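Local coordinates for membrane-associated protein VP24 (Marburg virus - Musoke, Kenya, 1980, PDB 4OR8) that may act as a minor matrix protein of the virion, with a role in assembling the viral nucleocapsid and in budding, at residues S99-L108 with V233-L243; V54-H62 with F164-F175. All blocks are in the same frame, centred on the assembly; numbering follows the deposited sequence.

Interaction 1 of 2, residues S99-L108 with V233-L243; sequences STIIEPFLAL and VVFGLVAEAVL
F235 holds its ring carbon CG between its own backbone N and carbonyl carbon (chi1 70°), which swings the ring back along the sheet to I101, whose CG1 stands beside its backbone N. I101 CG1 thereby reaches F235 CZ at 3.6 Å, while S99 OG lies at the edge of the same ring and is itself hydrogen-bonded to L93 O. Beneath these side chains strands 100-101 and 233-239 pair in parallel, the short strand forming an outermost strand of the five-stranded mixed sheet. T100 N donates to V233 O (3.0 Å), F235 N to T100 O, and I102 N to F235 O from well above the carbonyl plane. Beyond E103, the N-cap, helix 104-108 turns across the strand at 90°. A107 and G236 suit this crossing: G236, having no side chain, lets the A107 methyl CB settle 4.1 Å from its CA, close over the strand. V238 CG2 fills the next position, 3.7 Å from A107 CB, and L108 CD1 extends to L243 CD2 at 3.8 Å. Three backbone bonds thus fix the strand register, whereas no hydrogen bond joins helix 104-108 to the strand segment, and their contact is mainly apolar packing.

Interaction 2 of 2, residues V54-H62 with F164-F175; sequences VKWGNFVFH and FKILMAGVKNFF
The beta hairpin formed by strands 51-56 and 59-64 turns its tip toward helix 161-178, and M168 lies where they meet. The M168 chain, bent at chi2 (-58°) and again at chi3, brings its sulfur beside both the W56 and F59 rings. SD lies 4.9 Å from the centroid of the six-membered ring of W56 and 4.7 Å from that of the F59 ring, approaching both obliquely; both are Met-aromatic contacts. The residue type suits this position because a flexible, polarisable thioether can bend to lie against two differently oriented rings at once. Further along the helix, V171 presents CG2 to W56 CH2 and CG1 to F59 CZ, its branched end serving both rings.

A type II' turn from W56 to F59 reverses the chain, with G57 in the positive-phi conformation that glycine readily adopts. Lacking a side chain, G57 lets M168 SD come within 4.1 Å of its CA, and the F164 ring also borders this bend. F59 points its CB toward the helix, and the aliphatic part of K172 meets the ring's edge, CG to CE1 at 3.5 Å. Such a long side chain can give its methylenes to the ring on the partly exposed side of the contact. Toward the far end of the helix segment, F175 CE2 approaches the edge of the F61 ring, 3.8 Å from CE1, near the plane of that ring. L111 and L112 of helix 104-115 pack against F175, and H246 meets the F59 ring edge-to-face.

How the interactions relate
Both contacts are largely buried, but interaction 1 lies nearer the centre of the chain, its centre about 7 Å away against 12 Å for interaction 2. The first combines sheet pairing with small and branched aliphatic side chains and one phenylalanine ring; the second has no hydrogen bond between its segments and relies on aromatic rings and a thioether. They adjoin in one apolar core: L108 CD2 lies 3.5 Å from F61 CG, and L243 CD2 3.6 Å from F175 CE1. The helical residues that follow the two strands thus reach the hairpin (L108) and the helix (L243). The segments of both also reach the second subunit, through residues that take no part in the contacts themselves: E240 and A241, and V60 and H62.

Interaction 1 of 2, residues S99-L108 with V233-L243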
loop_
_atom_site.group_PDB
_atom_site.type_symbol
_atom_site.label_atom_id
_atom_site.label_comp_id
_atom_site.label_asym_id
_atom_site.label_seq_id
_atom_site.Cartn_x
_atom_site.Cartn_y
_atom_site.Cartn_z
ATOM N N SER B 99 19.389 2.515 16.156
ATOM C CA SER B 99 17.987 2.148 15.987
ATOM C C SER B 99 17.885 0.782 15.323
ATOM O O SER B 99 18.687 0.445 14.452
ATOM C CB SER B 99 17.246 3.194 15.156
ATOM O OG SER B 99 17.635 3.129 13.795
ATOM N N THR B 100 16.900 -0.006 15.740
ATOM C CA THR B 100 16.738 -1.356 15.214
ATOM C C THR B 100 15.396 -1.562 14.515
ATOM O O THR B 100 14.364 -1.058 14.952
ATOM C CB THR B 100 16.913 -2.423 16.317
ATOM O OG1 THR B 100 15.868 -2.295 17.288
ATOM C CG2 THR B 100 18.265 -2.262 17.000
ATOM N N ILE B 101 15.427 -2.317 13.425
ATOM C CA ILE B 101 14.235 -2.585 12.638
ATOM C C ILE B 101 13.503 -3.811 13.156
ATOM O O ILE B 101 14.113 -4.847 13.408
ATOM C CB ILE B 101 14.599 -2.808 11.165
ATOM C CG1 ILE B 101 15.350 -1.591 10.627
ATOM C CG2 ILE B 101 13.352 -3.092 10.340
ATOM C CD1 ILE B 101 15.896 -1.779 9.243
ATOM N N ILE B 102 12.190 -3.692 13.315
ATOM C CA ILE B 102 11.381 -4.814 13.765
ATOM C C ILE B 102 10.530 -5.345 12.624
ATOM O O ILE B 102 10.239 -4.624 11.670
ATOM C CB ILE B 102 10.481 -4.428 14.952
ATOM C CG1 ILE B 102 9.579 -3.250 14.578
ATOM C CG2 ILE B 102 11.330 -4.086 16.170
ATOM C CD1 ILE B 102 8.646 -2.818 15.686
ATOM N N GLU B 103 10.143 -6.611 12.724
ATOM C CA GLU B 103 9.302 -7.247 11.720
ATOM C C GLU B 103 7.968 -6.524 11.621
ATOM O O GLU B 103 7.494 -5.957 12.605
ATOM C CB GLU B 103 9.070 -8.721 12.065
ATOM C CG GLU B 103 10.291 -9.609 11.892
ATOM C CD GLU B 103 11.336 -9.382 12.966
ATOM O OE1 GLU B 103 10.956 -9.020 14.101
ATOM O OE2 GLU B 103 12.538 -9.553 12.671
ATOM N N PRO B 104 7.360 -6.536 10.427
ATOM C CA PRO B 104 6.083 -5.849 10.212
ATOM C C PRO B 104 4.952 -6.347 11.115
ATOM O O PRO B 104 4.093 -5.547 11.484
ATOM C CB PRO B 104 5.773 -6.127 8.734
ATOM C CG PRO B 104 6.648 -7.261 8.351
ATOM C CD PRO B 104 7.874 -7.136 9.185
ATOM N N PHE B 105 4.951 -7.629 11.474
ATOM C CA PHE B 105 3.902 -8.155 12.351
ATOM C C PHE B 105 4.054 -7.673 13.793
ATOM O O PHE B 105 3.086 -7.640 14.551
ATOM C CB PHE B 105 3.813 -9.687 12.287
ATOM C CG PHE B 105 5.113 -10.396 12.555
ATOM C CD1 PHE B 105 5.597 -10.525 13.849
ATOM C CD2 PHE B 105 5.839 -10.956 11.513
ATOM C CE1 PHE B 105 6.789 -11.183 14.098
ATOM C CE2 PHE B 105 7.032 -11.619 11.754
ATOM C CZ PHE B 105 7.507 -11.731 13.049
ATOM N N LEU B 106 5.272 -7.303 14.165
ATOM C CA LEU B 106 5.521 -6.697 15.465
ATOM C C LEU B 106 5.083 -5.238 15.426
ATOM O O LEU B 106 4.628 -4.685 16.428
ATOM C CB LEU B 106 7.005 -6.796 15.820
ATOM C CG LEU B 106 7.356 -7.668 17.026
ATOM C CD1 LEU B 106 6.596 -8.981 16.983
ATOM C CD2 LEU B 106 8.849 -7.921 17.071
ATOM N N ALA B 107 5.221 -4.620 14.258
ATOM C CA ALA B 107 4.810 -3.235 14.074
ATOM C C ALA B 107 3.291 -3.141 14.042
ATOM O O ALA B 107 2.712 -2.159 14.504
ATOM C CB ALA B 107 5.411 -2.666 12.799
ATOM N N LEU B 108 2.648 -4.165 13.487
ATOM C CA LEU B 108 1.196 -4.231 13.480
ATOM C C LEU B 108 0.694 -4.389 14.903
ATOM O O LEU B 108 -0.306 -3.787 15.292
ATOM C CB LEU B 108 0.703 -5.405 12.633
ATOM C CG LEU B 108 -0.814 -5.614 12.666
ATOM C CD1 LEU B 108 -1.527 -4.464 11.984
ATOM C CD2 LEU B 108 -1.206 -6.933 12.036
ATOM N N VAL B 233 15.384 3.053 20.213
ATOM C CA VAL B 233 14.507 3.374 19.092
ATOM C C VAL B 233 14.311 2.174 18.172
ATOM O O VAL B 233 15.273 1.630 17.632
ATOM C CB VAL B 233 15.050 4.556 18.266
ATOM C CG1 VAL B 233 14.236 4.733 16.998
ATOM C CG2 VAL B 233 15.039 5.835 19.093
ATOM N N VAL B 234 13.061 1.760 18.003
ATOM C CA VAL B 234 12.733 0.701 17.061
ATOM C C VAL B 234 11.719 1.226 16.063
ATOM O O VAL B 234 11.001 2.184 16.345
ATOM C CB VAL B 234 12.153 -0.546 17.760
ATOM C CG1 VAL B 234 13.169 -1.139 18.720
ATOM C CG2 VAL B 234 10.862 -0.204 18.486
ATOM N N PHE B 235 11.666 0.605 14.891
ATOM C CA PHE B 235 10.688 0.986 13.884
ATOM C C PHE B 235 10.452 -0.124 12.874
ATOM O O PHE B 235 11.339 -0.930 12.599
ATOM C CB PHE B 235 11.097 2.281 13.175
ATOM C CG PHE B 235 12.288 2.134 12.272
ATOM C CD1 PHE B 235 13.574 2.184 12.783
ATOM C CD2 PHE B 235 12.122 1.963 10.906
ATOM C CE1 PHE B 235 14.670 2.055 11.953
ATOM C CE2 PHE B 235 13.218 1.832 10.068
ATOM C CZ PHE B 235 14.492 1.879 10.594
ATOM N N GLY B 236 9.240 -0.159 12.329
ATOM C CA GLY B 236 8.883 -1.127 11.314
ATOM C C GLY B 236 7.927 -0.508 10.317
ATOM O O GLY B 236 7.508 0.635 10.478
ATOM N N LEU B 237 7.578 -1.267 9.285
ATOM C CA LEU B 237 6.704 -0.762 8.239
ATOM C C LEU B 237 5.519 -1.691 8.025
ATOM O O LEU B 237 5.691 -2.851 7.651
ATOM C CB LEU B 237 7.485 -0.605 6.934
ATOM C CG LEU B 237 6.714 -0.098 5.717
ATOM C CD1 LEU B 237 6.170 1.295 5.976
ATOM C CD2 LEU B 237 7.598 -0.107 4.480
ATOM N N VAL B 238 4.317 -1.183 8.275
ATOM C CA VAL B 238 3.109 -1.947 8.000
ATOM C C VAL B 238 2.550 -1.560 6.636
ATOM O O VAL B 238 2.212 -0.402 6.400
ATOM C CB VAL B 238 2.032 -1.748 9.083
ATOM C CG1 VAL B 238 0.771 -2.504 8.709
ATOM C CG2 VAL B 238 2.543 -2.216 10.438
ATOM N N ALA B 239 2.468 -2.540 5.740
ATOM C CA ALA B 239 1.980 -2.313 4.387
ATOM C C ALA B 239 0.522 -1.883 4.398
ATOM O O ALA B 239 -0.272 -2.361 5.204
ATOM C CB ALA B 239 2.156 -3.556 3.546
ATOM N N GLU B 240 0.186 -0.981 3.487
ATOM C CA GLU B 240 -1.144 -0.392 3.405
ATOM C C GLU B 240 -2.260 -1.431 3.319
ATOM O O GLU B 240 -3.304 -1.281 3.954
ATOM C CB GLU B 240 -1.199 0.543 2.198
ATOM C CG GLU B 240 -2.425 1.421 2.122
ATOM C CD GLU B 240 -2.322 2.441 1.003
ATOM O OE1 GLU B 240 -1.203 2.633 0.481
ATOM O OE2 GLU B 240 -3.354 3.045 0.643
ATOM N N ALA B 241 -2.030 -2.485 2.537
ATOM C CA ALA B 241 -3.029 -3.529 2.321
ATOM C C ALA B 241 -3.448 -4.236 3.615
ATOM O O ALA B 241 -4.595 -4.663 3.757
ATOM C CB ALA B 241 -2.527 -4.534 1.306
ATOM N N VAL B 242 -2.514 -4.354 4.551
ATOM C CA VAL B 242 -2.779 -4.973 5.846
ATOM C C VAL B 242 -3.962 -4.320 6.555
ATOM O O VAL B 242 -4.821 -5.003 7.116
ATOM C CB VAL B 242 -1.545 -4.875 6.766
ATOM C CG1 VAL B 242 -1.887 -5.338 8.174
ATOM C CG2 VAL B 242 -0.387 -5.679 6.192
ATOM N N LEU B 243 -4.004 -2.993 6.515
ATOM C CA LEU B 243 -5.036 -2.237 7.215
ATOM C C LEU B 243 -6.227 -1.899 6.323
ATOM O O LEU B 243 -7.347 -1.749 6.808
ATOM C CB LEU B 243 -4.443 -0.959 7.810
ATOM C CG LEU B 243 -3.204 -1.172 8.680
ATOM C CD1 LEU B 243 -2.654 0.148 9.171
ATOM C CD2 LEU B 243 -3.528 -2.084 9.853
#

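Interaction 2 of 2, residues V54-H62 with F164-F175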
loop_
_atom_site.group_PDB
_atom_site.type_symbol
_atom_site.label_atom_id
_atom_site.label_comp_id
_atom_site.label_asym_id
_atom_site.label_seq_id
_atom_site.Cartn_x
_atom_site.Cartn_y
_atom_site.Cartn_z
ATOM N N VAL B 54 -1.819 -13.176 10.940
ATOM C CA VAL B 54 -2.043 -12.981 12.359
ATOM C C VAL B 54 -3.528 -12.879 12.648
ATOM O O VAL B 54 -4.230 -12.045 12.075
ATOM C CB VAL B 54 -1.327 -11.739 12.891
ATOM C CG1 VAL B 54 -1.625 -11.566 14.364
ATOM C CG2 VAL B 54 0.169 -11.859 12.658
ATOM N N LYS B 55 -4.000 -13.750 13.531
ATOM C CA LYS B 55 -5.392 -13.733 13.950
ATOM C C LYS B 55 -5.521 -13.130 15.336
ATOM O O LYS B 55 -4.868 -13.566 16.285
ATOM C CB LYS B 55 -5.981 -15.145 13.925
ATOM C CG LYS B 55 -6.058 -15.745 12.532
ATOM C CD LYS B 55 -6.745 -17.096 12.539
ATOM C CE LYS B 55 -6.834 -17.663 11.132
ATOM N NZ LYS B 55 -7.578 -18.951 11.094
ATOM N N TRP B 56 -6.357 -12.107 15.439
ATOM C CA TRP B 56 -6.670 -11.493 16.718
ATOM C C TRP B 56 -8.106 -11.008 16.678
ATOM O O TRP B 56 -8.504 -10.313 15.745
ATOM C CB TRP B 56 -5.721 -10.334 17.014
ATOM C CG TRP B 56 -6.097 -9.586 18.242
ATOM C CD1 TRP B 56 -5.694 -9.846 19.517
ATOM C CD2 TRP B 56 -6.971 -8.455 18.320
ATOM N NE1 TRP B 56 -6.257 -8.944 20.384
ATOM C CE2 TRP B 56 -7.048 -8.080 19.673
ATOM C CE3 TRP B 56 -7.695 -7.723 17.374
ATOM C CZ2 TRP B 56 -7.817 -7.002 20.106
ATOM C CZ3 TRP B 56 -8.457 -6.657 17.803
ATOM C CH2 TRP B 56 -8.512 -6.305 19.156
ATOM N N GLY B 57 -8.884 -11.373 17.690
ATOM C CA GLY B 57 -10.311 -11.122 17.659
ATOM C C GLY B 57 -10.887 -11.840 16.456
ATOM O O GLY B 57 -10.551 -12.996 16.202
ATOM N N ASN B 58 -11.739 -11.156 15.703
ATOM C CA ASN B 58 -12.257 -11.715 14.460
ATOM C C ASN B 58 -11.549 -11.134 13.240
ATOM O O ASN B 58 -12.064 -11.193 12.126
ATOM C CB ASN B 58 -13.772 -11.514 14.357
ATOM C CG ASN B 58 -14.171 -10.057 14.415
ATOM O OD1 ASN B 58 -13.345 -9.187 14.684
ATOM N ND2 ASN B 58 -15.448 -9.782 14.175
ATOM N N PHE B 59 -10.366 -10.566 13.462
ATOM C CA PHE B 59 -9.550 -10.053 12.366
ATOM C C PHE B 59 -8.586 -11.125 11.893
ATOM O O PHE B 59 -7.983 -11.828 12.703
ATOM C CB PHE B 59 -8.729 -8.840 12.806
ATOM C CG PHE B 59 -9.541 -7.608 13.086
ATOM C CD1 PHE B 59 -9.899 -6.748 12.060
ATOM C CD2 PHE B 59 -9.916 -7.289 14.379
ATOM C CE1 PHE B 59 -10.633 -5.606 12.318
ATOM C CE2 PHE B 59 -10.649 -6.147 14.643
ATOM C CZ PHE B 59 -11.008 -5.305 13.611
ATOM N N VAL B 60 -8.440 -11.244 10.578
ATOM C CA VAL B 60 -7.375 -12.052 10.006
ATOM C C VAL B 60 -6.436 -11.136 9.230
ATOM O O VAL B 60 -6.783 -10.640 8.161
ATOM C CB VAL B 60 -7.916 -13.145 9.065
ATOM C CG1 VAL B 60 -6.768 -13.978 8.516
ATOM C CG2 VAL B 60 -8.913 -14.030 9.794
ATOM N N PHE B 61 -5.251 -10.902 9.775
ATOM C CA PHE B 61 -4.296 -10.010 9.135
ATOM C C PHE B 61 -3.378 -10.753 8.170
ATOM O O PHE B 61 -2.839 -11.805 8.502
ATOM C CB PHE B 61 -3.470 -9.264 10.184
ATOM C CG PHE B 61 -4.274 -8.320 11.031
ATOM C CD1 PHE B 61 -4.769 -7.144 10.496
ATOM C CD2 PHE B 61 -4.526 -8.604 12.364
ATOM C CE1 PHE B 61 -5.507 -6.269 11.271
ATOM C CE2 PHE B 61 -5.263 -7.733 13.146
ATOM C CZ PHE B 61 -5.752 -6.563 12.598
ATOM N N HIS B 62 -3.210 -10.198 6.975
ATOM C CA HIS B 62 -2.288 -10.747 5.991
ATOM C C HIS B 62 -1.068 -9.845 5.847
ATOM O O HIS B 62 -1.135 -8.797 5.206
ATOM C CB HIS B 62 -2.981 -10.908 4.642
ATOM C CG HIS B 62 -4.191 -11.788 4.688
ATOM N ND1 HIS B 62 -5.419 -11.341 5.126
ATOM C CD2 HIS B 62 -4.361 -13.088 4.353
ATOM C CE1 HIS B 62 -6.294 -12.327 5.058
ATOM N NE2 HIS B 62 -5.678 -13.399 4.591
ATOM N N PHE B 164 -17.437 -7.056 22.846
ATOM C CA PHE B 164 -16.608 -7.633 21.800
ATOM C C PHE B 164 -16.901 -6.951 20.467
ATOM O O PHE B 164 -15.988 -6.594 19.725
ATOM C CB PHE B 164 -16.870 -9.136 21.690
ATOM C CG PHE B 164 -16.084 -9.815 20.607
ATOM C CD1 PHE B 164 -16.615 -9.965 19.335
ATOM C CD2 PHE B 164 -14.817 -10.309 20.859
ATOM C CE1 PHE B 164 -15.892 -10.587 18.339
ATOM C CE2 PHE B 164 -14.091 -10.936 19.866
ATOM C CZ PHE B 164 -14.629 -11.074 18.604
ATOM N N LYS B 165 -18.186 -6.779 20.173
ATOM C CA LYS B 165 -18.622 -6.159 18.931
ATOM C C LYS B 165 -18.088 -4.736 18.828
ATOM O O LYS B 165 -17.534 -4.339 17.802
ATOM C CB LYS B 165 -20.149 -6.139 18.863
ATOM C CG LYS B 165 -20.715 -6.615 17.543
ATOM C CD LYS B 165 -20.834 -8.125 17.509
ATOM C CE LYS B 165 -21.989 -8.589 18.372
ATOM N NZ LYS B 165 -23.280 -8.004 17.913
ATOM N N ILE B 166 -18.257 -3.977 19.905
ATOM C CA ILE B 166 -17.798 -2.595 19.958
ATOM C C ILE B 166 -16.284 -2.514 19.799
ATOM O O ILE B 166 -15.767 -1.658 19.076
ATOM C CB ILE B 166 -18.230 -1.915 21.277
ATOM C CG1 ILE B 166 -19.750 -1.754 21.312
ATOM C CG2 ILE B 166 -17.558 -0.559 21.438
ATOM C CD1 ILE B 166 -20.265 -1.101 22.572
ATOM N N LEU B 167 -15.581 -3.424 20.463
ATOM C CA LEU B 167 -14.125 -3.453 20.405
ATOM C C LEU B 167 -13.613 -3.627 18.982
ATOM O O LEU B 167 -12.688 -2.934 18.566
ATOM C CB LEU B 167 -13.571 -4.559 21.298
ATOM C CG LEU B 167 -12.046 -4.649 21.294
ATOM C CD1 LEU B 167 -11.446 -3.349 21.812
ATOM C CD2 LEU B 167 -11.560 -5.846 22.103
ATOM N N MET B 168 -14.220 -4.546 18.239
ATOM C CA MET B 168 -13.837 -4.776 16.852
ATOM C C MET B 168 -14.198 -3.575 15.982
ATOM O O MET B 168 -13.409 -3.147 15.143
ATOM C CB MET B 168 -14.501 -6.042 16.312
ATOM C CG MET B 168 -14.221 -7.292 17.131
ATOM S SD MET B 168 -12.463 -7.676 17.296
ATOM C CE MET B 168 -12.337 -7.815 19.076
ATOM N N ALA B 169 -15.392 -3.029 16.190
ATOM C CA ALA B 169 -15.841 -1.862 15.435
ATOM C C ALA B 169 -14.934 -0.655 15.664
ATOM O O ALA B 169 -14.688 0.139 14.752
ATOM C CB ALA B 169 -17.277 -1.519 15.795
ATOM N N GLY B 170 -14.438 -0.526 16.890
ATOM C CA GLY B 170 -13.534 0.552 17.244
ATOM C C GLY B 170 -12.192 0.474 16.543
ATOM O O GLY B 170 -11.668 1.494 16.096
ATOM N N VAL B 171 -11.638 -0.732 16.451
ATOM C CA VAL B 171 -10.346 -0.944 15.806
ATOM C C VAL B 171 -10.434 -0.674 14.307
ATOM O O VAL B 171 -9.536 -0.061 13.725
ATOM C CB VAL B 171 -9.812 -2.371 16.060
ATOM C CG1 VAL B 171 -8.564 -2.633 15.238
ATOM C CG2 VAL B 171 -9.525 -2.570 17.538
ATOM N N LYS B 172 -11.523 -1.123 13.688
ATOM C CA LYS B 172 -11.768 -0.844 12.276
ATOM C C LYS B 172 -11.876 0.660 12.056
ATOM O O LYS B 172 -11.382 1.194 11.061
ATOM C CB LYS B 172 -13.044 -1.536 11.792
ATOM C CG LYS B 172 -12.939 -3.049 11.695
ATOM C CD LYS B 172 -14.278 -3.685 11.341
ATOM C CE LYS B 172 -14.689 -3.386 9.907
ATOM N NZ LYS B 172 -13.779 -4.026 8.917
ATOM N N ASN B 173 -12.521 1.335 13.001
ATOM C CA ASN B 173 -12.674 2.781 12.941
ATOM C C ASN B 173 -11.332 3.497 13.019
ATOM O O ASN B 173 -11.101 4.482 12.316
ATOM C CB ASN B 173 -13.607 3.260 14.053
ATOM C CG ASN B 173 -13.727 4.769 14.108
ATOM O OD1 ASN B 173 -13.163 5.414 14.990
ATOM N ND2 ASN B 173 -14.463 5.340 13.164
ATOM N N PHE B 174 -10.444 2.993 13.869
ATOM C CA PHE B 174 -9.115 3.576 14.005
ATOM C C PHE B 174 -8.293 3.367 12.741
ATOM O O PHE B 174 -7.550 4.252 12.325
ATOM C CB PHE B 174 -8.382 2.984 15.206
ATOM C CG PHE B 174 -7.006 3.549 15.413
ATOM C CD1 PHE B 174 -6.830 4.736 16.102
ATOM C CD2 PHE B 174 -5.887 2.892 14.923
ATOM C CE1 PHE B 174 -5.568 5.260 16.299
ATOM C CE2 PHE B 174 -4.623 3.410 15.116
ATOM C CZ PHE B 174 -4.462 4.596 15.806
ATOM N N PHE B 175 -8.421 2.188 12.143
ATOM C CA PHE B 175 -7.746 1.896 10.889
ATOM C C PHE B 175 -8.224 2.866 9.829
ATOM O O PHE B 175 -7.434 3.388 9.045
ATOM C CB PHE B 175 -8.042 0.467 10.437
ATOM C CG PHE B 175 -7.326 -0.582 11.230
ATOM C CD1 PHE B 175 -6.213 -0.261 11.986
ATOM C CD2 PHE B 175 -7.764 -1.893 11.216
ATOM C CE1 PHE B 175 -5.552 -1.230 12.715
ATOM C CE2 PHE B 175 -7.106 -2.865 11.941
ATOM C CZ PHE B 175 -5.998 -2.533 12.692
#